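Local coordinates for esterase (Uncultured bacterium, PDB 5EGN), which hydrolyses carboxylic esters and degrades N-acyl homoserine lactones, the signals of bacterial quorum sensing, probably through the serine-hydrolase chemistry of the alpha/beta hydrolase fold, at residues F134-E147 with K166-F180. The protein carries 2 engineered substitutions. Sequence-based numbering, arbitrary orientation.
Sequences FQNDYIGAFGGLLE and KAHFSVPSNFPKHVF
Helix 138-146 approaches the end of helix 159-168 most closely at Gly143 and Lys166, whose CA atoms lie 6.3 Å apart, and its first turn faces the start of helix 177-185. All three belong to the helical cap inserted between strands 110-116 and 206-211 of the alpha/beta hydrolase fold, and aromatic side chains join them. Phe142 and Phe169 form an offset stack, centroids 4.2 Å apart and planes at 23°; the other face of Phe169 carries Lys166 O, while Leu146 CD2 meets its edge. Tyr138, with CG anti to its own N (chi1 163°), presents one ring face to Lys177 and the CD1/CE1 edge to Phe180. The bent lysine chain lays CD over the centre of the tyrosine ring, 3.6 Å from the centroid, with NZ off-centre in a cation-pi contact. Tyr138 CE1 stands above the middle of the Phe180 ring, and Phe134 extends the cluster. A serine in place of Tyr138 would probably open a gap between Phe180 and Phe169 and leave the Lys177 chain without its aromatic support. Phe175, which also packs against Phe28 and His56, receives the phenol oxygen near its ring plane, at the CD2/CE2 edge; Tyr138 OH lies 3.6 Å from Phe169 CB.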
ATOM      1  N   PHE A 134     -23.835 -16.202   1.994  1.00 49.91           N
ATOM      2  CA  PHE A 134     -23.544 -14.854   2.472  1.00 48.08           C
ATOM      3  C   PHE A 134     -24.601 -14.368   3.460  1.00 48.01           C
ATOM      4  O   PHE A 134     -24.314 -13.537   4.323  1.00 46.62           O
ATOM      5  CB  PHE A 134     -23.433 -13.873   1.302  1.00 46.69           C
ATOM      6  CG  PHE A 134     -22.066 -13.822   0.679  1.00 44.12           C
ATOM      7  CD1 PHE A 134     -21.029 -13.154   1.310  1.00 42.88           C
ATOM      8  CD2 PHE A 134     -21.819 -14.433  -0.540  1.00 44.90           C
ATOM      9  CE1 PHE A 134     -19.771 -13.098   0.740  1.00 42.33           C
ATOM     10  CE2 PHE A 134     -20.562 -14.380  -1.115  1.00 42.90           C
ATOM     11  CZ  PHE A 134     -19.537 -13.713  -0.473  1.00 41.52           C
ATOM     12  N   GLN A 135     -25.821 -14.879   3.329  1.00 49.66           N
ATOM     13  CA  GLN A 135     -26.879 -14.546   4.281  1.00 49.60           C
ATOM     14  C   GLN A 135     -26.737 -15.333   5.583  1.00 48.94           C
ATOM     15  O   GLN A 135     -27.146 -14.874   6.648  1.00 48.73           O
ATOM     16  CB  GLN A 135     -28.257 -14.809   3.671  1.00 51.36           C
ATOM     17  N   ASN A 136     -26.156 -16.523   5.487  1.00 48.12           N
ATOM     18  CA  ASN A 136     -26.058 -17.432   6.621  1.00 48.15           C
ATOM     19  C   ASN A 136     -24.799 -17.173   7.441  1.00 45.69           C
ATOM     20  O   ASN A 136     -24.851 -17.065   8.665  1.00 42.19           O
ATOM     21  CB  ASN A 136     -26.092 -18.881   6.128  1.00 48.53           C
ATOM     22  CG  ASN A 136     -25.798 -19.883   7.224  1.00 46.12           C
ATOM     23  OD1 ASN A 136     -24.645 -20.239   7.461  1.00 52.96           O
ATOM     24  ND2 ASN A 136     -26.845 -20.356   7.890  1.00 44.75           N
ATOM     25  N   ASP A 137     -23.670 -17.066   6.751  1.00 46.59           N
ATOM     26  CA  ASP A 137     -22.397 -16.779   7.396  1.00 45.56           C
ATOM     27  C   ASP A 137     -21.564 -15.888   6.487  1.00 44.85           C
ATOM     28  O   ASP A 137     -20.920 -16.362   5.561  1.00 44.48           O
ATOM     29  CB  ASP A 137     -21.648 -18.073   7.719  1.00 45.01           C
ATOM     30  CG  ASP A 137     -20.503 -17.856   8.690  1.00 45.15           C
ATOM     31  OD1 ASP A 137     -20.213 -16.686   9.028  1.00 43.79           O
ATOM     32  OD2 ASP A 137     -19.886 -18.855   9.110  1.00 52.07           O
ATOM     33  N   TYR A 138     -21.591 -14.591   6.763  1.00 44.15           N
ATOM     34  CA  TYR A 138     -20.938 -13.602   5.911  1.00 44.59           C
ATOM     35  C   TYR A 138     -19.434 -13.837   5.753  1.00 43.40           C
ATOM     36  O   TYR A 138     -18.942 -14.035   4.639  1.00 44.56           O
ATOM     37  CB  TYR A 138     -21.185 -12.198   6.463  1.00 45.13           C
ATOM     38  CG  TYR A 138     -20.246 -11.147   5.916  1.00 46.16           C
ATOM     39  CD1 TYR A 138     -20.362 -10.695   4.609  1.00 46.00           C
ATOM     40  CD2 TYR A 138     -19.248 -10.596   6.711  1.00 45.79           C
ATOM     41  CE1 TYR A 138     -19.508  -9.725   4.107  1.00 45.07           C
ATOM     42  CE2 TYR A 138     -18.388  -9.632   6.219  1.00 46.81           C
ATOM     43  CZ  TYR A 138     -18.524  -9.200   4.919  1.00 49.65           C
ATOM     44  OH  TYR A 138     -17.674  -8.238   4.430  1.00 55.56           O
ATOM     45  N   ILE A 139     -18.715 -13.811   6.871  1.00 44.60           N
ATOM     46  CA  ILE A 139     -17.259 -13.923   6.871  1.00 43.58           C
ATOM     47  C   ILE A 139     -16.790 -15.269   6.316  1.00 42.57           C
ATOM     48  O   ILE A 139     -15.820 -15.337   5.554  1.00 45.07           O
ATOM     49  CB  ILE A 139     -16.707 -13.719   8.294  1.00 43.20           C
ATOM     50  CG1 ILE A 139     -16.969 -12.282   8.758  1.00 43.35           C
ATOM     51  CG2 ILE A 139     -15.219 -14.023   8.355  1.00 41.98           C
ATOM     52  CD1 ILE A 139     -16.804 -12.069  10.244  1.00 43.67           C
ATOM     53  N   GLY A 140     -17.490 -16.335   6.696  1.00 42.95           N
ATOM     54  CA  GLY A 140     -17.175 -17.670   6.223  1.00 43.22           C
ATOM     55  C   GLY A 140     -17.349 -17.794   4.721  1.00 42.02           C
ATOM     56  O   GLY A 140     -16.448 -18.262   4.018  1.00 43.69           O
ATOM     57  N   ALA A 141     -18.510 -17.367   4.230  1.00 43.20           N
ATOM     58  CA  ALA A 141     -18.788 -17.375   2.799  1.00 43.06           C
ATOM     59  C   ALA A 141     -17.764 -16.550   2.025  1.00 40.43           C
ATOM     60  O   ALA A 141     -17.283 -16.980   0.973  1.00 39.69           O
ATOM     61  CB  ALA A 141     -20.192 -16.859   2.526  1.00 43.85           C
ATOM     62  N   PHE A 142     -17.428 -15.371   2.545  1.00 41.10           N
ATOM     63  CA  PHE A 142     -16.467 -14.496   1.878  1.00 40.38           C
ATOM     64  C   PHE A 142     -15.086 -15.143   1.816  1.00 39.32           C
ATOM     65  O   PHE A 142     -14.396 -15.048   0.803  1.00 37.79           O
ATOM     66  CB  PHE A 142     -16.378 -13.139   2.584  1.00 40.21           C
ATOM     67  CG  PHE A 142     -16.049 -11.993   1.659  1.00 39.81           C
ATOM     68  CD1 PHE A 142     -16.951 -10.957   1.464  1.00 41.20           C
ATOM     69  CD2 PHE A 142     -14.844 -11.960   0.975  1.00 39.38           C
ATOM     70  CE1 PHE A 142     -16.648  -9.908   0.612  1.00 40.35           C
ATOM     71  CE2 PHE A 142     -14.540 -10.915   0.125  1.00 45.02           C
ATOM     72  CZ  PHE A 142     -15.442  -9.889  -0.059  1.00 39.98           C
ATOM     73  N   GLY A 143     -14.681 -15.793   2.904  1.00 39.65           N
ATOM     74  CA  GLY A 143     -13.419 -16.514   2.928  1.00 38.50           C
ATOM     75  C   GLY A 143     -13.398 -17.607   1.875  1.00 38.27           C
ATOM     76  O   GLY A 143     -12.448 -17.729   1.089  1.00 38.00           O
ATOM     77  N   GLY A 144     -14.467 -18.399   1.857  1.00 38.11           N
ATOM     78  CA  GLY A 144     -14.634 -19.434   0.854  1.00 37.81           C
ATOM     79  C   GLY A 144     -14.523 -18.899  -0.561  1.00 37.53           C
ATOM     80  O   GLY A 144     -13.930 -19.539  -1.428  1.00 37.75           O
ATOM     81  N   LEU A 145     -15.093 -17.721  -0.796  1.00 37.59           N
ATOM     82  CA  LEU A 145     -15.000 -17.082  -2.104  1.00 36.68           C
ATOM     83  C   LEU A 145     -13.568 -16.656  -2.405  1.00 36.24           C
ATOM     84  O   LEU A 145     -13.111 -16.730  -3.546  1.00 34.81           O
ATOM     85  CB  LEU A 145     -15.933 -15.872  -2.179  1.00 37.14           C
ATOM     86  CG  LEU A 145     -15.969 -15.091  -3.495  1.00 35.80           C
ATOM     87  CD1 LEU A 145     -17.405 -14.842  -3.906  1.00 36.70           C
ATOM     88  CD2 LEU A 145     -15.222 -13.773  -3.370  1.00 35.58           C
ATOM     89  N   LEU A 146     -12.861 -16.217  -1.370  1.00 38.14           N
ATOM     90  CA  LEU A 146     -11.507 -15.705  -1.537  1.00 36.68           C
ATOM     91  C   LEU A 146     -10.489 -16.809  -1.782  1.00 36.10           C
ATOM     92  O   LEU A 146      -9.418 -16.559  -2.338  1.00 35.12           O
ATOM     93  CB  LEU A 146     -11.101 -14.878  -0.318  1.00 36.47           C
ATOM     94  CG  LEU A 146     -10.947 -13.397  -0.658  1.00 34.91           C
ATOM     95  CD1 LEU A 146     -12.156 -12.905  -1.435  1.00 36.53           C
ATOM     96  CD2 LEU A 146     -10.749 -12.576   0.597  1.00 33.25           C
ATOM     97  N   GLU A 147     -10.821 -18.031  -1.377  1.00 37.21           N
ATOM     98  CA  GLU A 147      -9.947 -19.162  -1.679  1.00 38.45           C
ATOM     99  C   GLU A 147      -9.945 -19.499  -3.173  1.00 36.95           C
ATOM    100  O   GLU A 147      -9.117 -20.282  -3.638  1.00 39.43           O
ATOM    101  CB  GLU A 147     -10.350 -20.385  -0.857  1.00 40.93           C
ATOM    102  CG  GLU A 147      -9.756 -20.385   0.542  1.00 44.13           C
ATOM    103  CD  GLU A 147     -10.245 -21.535   1.396  1.00 56.12           C
ATOM    104  OE1 GLU A 147     -11.108 -22.305   0.927  1.00 51.77           O
ATOM    105  OE2 GLU A 147      -9.759 -21.671   2.538  1.00 61.92           O
ATOM    106  N   LYS A 166      -8.296 -11.492   3.097  1.00 27.04           N
ATOM    107  CA  LYS A 166      -9.191 -11.976   4.142  1.00 27.66           C
ATOM    108  C   LYS A 166      -9.265 -10.966   5.278  1.00 27.68           C
ATOM    109  O   LYS A 166     -10.271 -10.878   5.984  1.00 28.38           O
ATOM    110  CB  LYS A 166      -8.737 -13.339   4.670  1.00 28.57           C
ATOM    111  CG  LYS A 166      -9.295 -14.517   3.888  1.00 30.49           C
ATOM    112  CD  LYS A 166      -8.998 -15.837   4.585  1.00 32.18           C
ATOM    113  CE  LYS A 166      -9.563 -17.013   3.801  1.00 35.66           C
ATOM    114  NZ  LYS A 166      -9.303 -18.315   4.478  1.00 38.67           N
ATOM    115  N   ALA A 167      -8.192 -10.202   5.445  1.00 26.71           N
ATOM    116  CA  ALA A 167      -8.145  -9.164   6.465  1.00 26.88           C
ATOM    117  C   ALA A 167      -8.985  -7.952   6.073  1.00 27.55           C
ATOM    118  O   ALA A 167      -9.583  -7.301   6.930  1.00 28.10           O
ATOM    119  CB  ALA A 167      -6.712  -8.748   6.719  1.00 26.46           C
ATOM    120  N   HIS A 168      -9.027  -7.656   4.776  1.00 26.85           N
ATOM    121  CA  HIS A 168      -9.726  -6.474   4.272  1.00 26.23           C
ATOM    122  C   HIS A 168     -11.200  -6.396   4.680  1.00 27.83           C
ATOM    123  O   HIS A 168     -11.675  -5.333   5.083  1.00 27.58           O
ATOM    124  CB  HIS A 168      -9.621  -6.410   2.747  1.00 25.71           C
ATOM    125  CG  HIS A 168      -8.474  -5.585   2.252  1.00 24.18           C
ATOM    126  ND1 HIS A 168      -8.352  -4.240   2.528  1.00 23.75           N
ATOM    127  CD2 HIS A 168      -7.403  -5.910   1.491  1.00 23.81           C
ATOM    128  CE1 HIS A 168      -7.253  -3.774   1.962  1.00 23.26           C
ATOM    129  NE2 HIS A 168      -6.659  -4.767   1.327  1.00 22.89           N
ATOM    130  N   PHE A 169     -11.926  -7.506   4.577  1.00 28.75           N
ATOM    131  CA  PHE A 169     -13.357  -7.478   4.873  1.00 30.47           C
ATOM    132  C   PHE A 169     -13.659  -7.811   6.331  1.00 30.97           C
ATOM    133  O   PHE A 169     -14.811  -7.744   6.760  1.00 32.17           O
ATOM    134  CB  PHE A 169     -14.123  -8.435   3.950  1.00 33.69           C
ATOM    135  CG  PHE A 169     -13.800  -9.891   4.160  1.00 34.46           C
ATOM    136  CD1 PHE A 169     -14.469 -10.632   5.120  1.00 35.21           C
ATOM    137  CD2 PHE A 169     -12.855 -10.525   3.373  1.00 33.40           C
ATOM    138  CE1 PHE A 169     -14.184 -11.968   5.309  1.00 35.90           C
ATOM    139  CE2 PHE A 169     -12.571 -11.863   3.556  1.00 33.40           C
ATOM    140  CZ  PHE A 169     -13.235 -12.584   4.526  1.00 35.52           C
ATOM    141  N   SER A 170     -12.628  -8.168   7.086  1.00 30.67           N
ATOM    142  CA  SER A 170     -12.799  -8.485   8.499  1.00 30.35           C
ATOM    143  C   SER A 170     -12.525  -7.261   9.365  1.00 30.09           C
ATOM    144  O   SER A 170     -12.755  -7.280  10.574  1.00 34.36           O
ATOM    145  CB  SER A 170     -11.880  -9.638   8.907  1.00 31.20           C
ATOM    146  OG  SER A 170     -12.209 -10.823   8.204  1.00 37.26           O
ATOM    147  N   VAL A 171     -12.032  -6.198   8.739  1.00 28.96           N
ATOM    148  CA  VAL A 171     -11.772  -4.951   9.445  1.00 28.64           C
ATOM    149  C   VAL A 171     -12.860  -3.926   9.136  1.00 28.72           C
ATOM    150  O   VAL A 171     -12.911  -3.382   8.032  1.00 28.24           O
ATOM    151  CB  VAL A 171     -10.392  -4.369   9.078  1.00 28.01           C
ATOM    152  CG1 VAL A 171     -10.176  -3.032   9.769  1.00 27.93           C
ATOM    153  CG2 VAL A 171      -9.291  -5.349   9.454  1.00 28.01           C
ATOM    154  N   PRO A 172     -13.742  -3.666  10.116  1.00 28.37           N
ATOM    155  CA  PRO A 172     -14.863  -2.732   9.962  1.00 28.79           C
ATOM    156  C   PRO A 172     -14.396  -1.321   9.632  1.00 28.09           C
ATOM    157  O   PRO A 172     -15.134  -0.551   9.017  1.00 28.01           O
ATOM    158  CB  PRO A 172     -15.545  -2.768  11.336  1.00 29.50           C
ATOM    159  CG  PRO A 172     -15.125  -4.062  11.937  1.00 29.28           C
ATOM    160  CD  PRO A 172     -13.730  -4.292  11.449  1.00 29.21           C
ATOM    161  N   SER A 173     -13.177  -0.993  10.044  1.00 28.25           N
ATOM    162  CA  SER A 173     -12.603   0.319   9.788  1.00 27.89           C
ATOM    163  C   SER A 173     -12.347   0.517   8.298  1.00 26.94           C
ATOM    164  O   SER A 173     -12.395   1.637   7.794  1.00 26.84           O
ATOM    165  CB  SER A 173     -11.303   0.493  10.573  1.00 26.69           C
ATOM    166  OG  SER A 173     -11.382  -0.150  11.832  1.00 28.66           O
ATOM    167  N   ASN A 174     -12.072  -0.580   7.601  1.00 26.61           N
ATOM    168  CA  ASN A 174     -11.815  -0.537   6.168  1.00 26.79           C
ATOM    169  C   ASN A 174     -13.065  -0.864   5.362  1.00 27.22           C
ATOM    170  O   ASN A 174     -13.371  -0.202   4.371  1.00 26.45           O
ATOM    171  CB  ASN A 174     -10.688  -1.508   5.805  1.00 25.96           C
ATOM    172  CG  ASN A 174     -10.469  -1.618   4.310  1.00 25.02           C
ATOM    173  OD1 ASN A 174      -9.865  -0.742   3.694  1.00 24.83           O
ATOM    174  ND2 ASN A 174     -10.950  -2.707   3.719  1.00 25.75           N
ATOM    175  N   PHE A 175     -13.786  -1.887   5.802  1.00 28.16           N
ATOM    176  CA  PHE A 175     -14.964  -2.359   5.092  1.00 29.18           C
ATOM    177  C   PHE A 175     -16.014  -2.841   6.083  1.00 30.13           C
ATOM    178  O   PHE A 175     -16.009  -4.006   6.480  1.00 30.93           O
ATOM    179  CB  PHE A 175     -14.581  -3.479   4.123  1.00 29.41           C
ATOM    180  CG  PHE A 175     -15.718  -3.971   3.275  1.00 30.95           C
ATOM    181  CD1 PHE A 175     -16.234  -3.183   2.262  1.00 33.73           C
ATOM    182  CD2 PHE A 175     -16.251  -5.234   3.472  1.00 32.73           C
ATOM    183  CE1 PHE A 175     -17.274  -3.634   1.472  1.00 31.77           C
ATOM    184  CE2 PHE A 175     -17.290  -5.693   2.684  1.00 36.15           C
ATOM    185  CZ  PHE A 175     -17.802  -4.892   1.682  1.00 33.06           C
ATOM    186  N   PRO A 176     -16.915  -1.939   6.496  1.00 30.49           N
ATOM    187  CA  PRO A 176     -17.961  -2.306   7.453  1.00 31.84           C
ATOM    188  C   PRO A 176     -19.046  -3.157   6.808  1.00 33.86           C
ATOM    189  O   PRO A 176     -19.166  -3.183   5.585  1.00 34.12           O
ATOM    190  CB  PRO A 176     -18.514  -0.953   7.902  1.00 31.60           C
ATOM    191  CG  PRO A 176     -18.276  -0.057   6.753  1.00 30.68           C
ATOM    192  CD  PRO A 176     -17.008  -0.527   6.090  1.00 30.19           C
ATOM    193  N   LYS A 177     -19.825  -3.844   7.632  1.00 35.66           N
ATOM    194  CA  LYS A 177     -20.810  -4.805   7.150  1.00 37.69           C
ATOM    195  C   LYS A 177     -21.970  -4.147   6.406  1.00 38.63           C
ATOM    196  O   LYS A 177     -22.516  -4.711   5.450  1.00 46.23           O
ATOM    197  CB  LYS A 177     -21.342  -5.624   8.324  1.00 39.89           C
ATOM    198  CG  LYS A 177     -22.176  -6.812   7.917  1.00 43.06           C
ATOM    199  CD  LYS A 177     -21.480  -7.656   6.871  1.00 45.28           C
ATOM    200  CE  LYS A 177     -22.520  -8.308   5.979  1.00 52.81           C
ATOM    201  NZ  LYS A 177     -23.548  -9.051   6.764  1.00 54.81           N
ATOM    202  N   HIS A 178     -22.336  -2.948   6.847  1.00 37.88           N
ATOM    203  CA  HIS A 178     -23.473  -2.244   6.270  1.00 37.97           C
ATOM    204  C   HIS A 178     -23.195  -1.802   4.837  1.00 37.93           C
ATOM    205  O   HIS A 178     -24.118  -1.628   4.047  1.00 41.49           O
ATOM    206  CB  HIS A 178     -23.851  -1.036   7.129  1.00 36.24           C
ATOM    207  CG  HIS A 178     -22.982   0.164   6.909  1.00 35.05           C
ATOM    208  ND1 HIS A 178     -21.848   0.410   7.653  1.00 36.27           N
ATOM    209  CD2 HIS A 178     -23.092   1.195   6.038  1.00 35.43           C
ATOM    210  CE1 HIS A 178     -21.292   1.537   7.242  1.00 37.02           C
ATOM    211  NE2 HIS A 178     -22.026   2.032   6.263  1.00 35.93           N
ATOM    212  N   VAL A 179     -21.922  -1.612   4.507  1.00 36.70           N
ATOM    213  CA  VAL A 179     -21.545  -1.273   3.142  1.00 37.17           C
ATOM    214  C   VAL A 179     -21.759  -2.481   2.238  1.00 38.18           C
ATOM    215  O   VAL A 179     -22.276  -2.352   1.126  1.00 44.99           O
ATOM    216  CB  VAL A 179     -20.085  -0.798   3.051  1.00 34.30           C
ATOM    217  CG1 VAL A 179     -19.648  -0.678   1.599  1.00 33.40           C
ATOM    218  CG2 VAL A 179     -19.932   0.533   3.756  1.00 33.05           C
ATOM    219  N   PHE A 180     -21.372  -3.657   2.723  1.00 37.89           N
ATOM    220  CA  PHE A 180     -21.626  -4.891   1.990  1.00 38.73           C
ATOM    221  C   PHE A 180     -23.125  -5.065   1.781  1.00 39.88           C
ATOM    222  O   PHE A 180     -23.580  -5.252   0.653  1.00 40.36           O
ATOM    223  CB  PHE A 180     -21.046  -6.103   2.725  1.00 39.82           C
ATOM    224  CG  PHE A 180     -21.317  -7.415   2.040  1.00 40.54           C
ATOM    225  CD1 PHE A 180     -22.348  -8.239   2.466  1.00 41.09           C
ATOM    226  CD2 PHE A 180     -20.549  -7.818   0.958  1.00 39.05           C
ATOM    227  CE1 PHE A 180     -22.599  -9.440   1.834  1.00 40.22           C
ATOM    228  CE2 PHE A 180     -20.796  -9.019   0.325  1.00 39.28           C
ATOM    229  CZ  PHE A 180     -21.823  -9.829   0.764  1.00 40.01           C
TER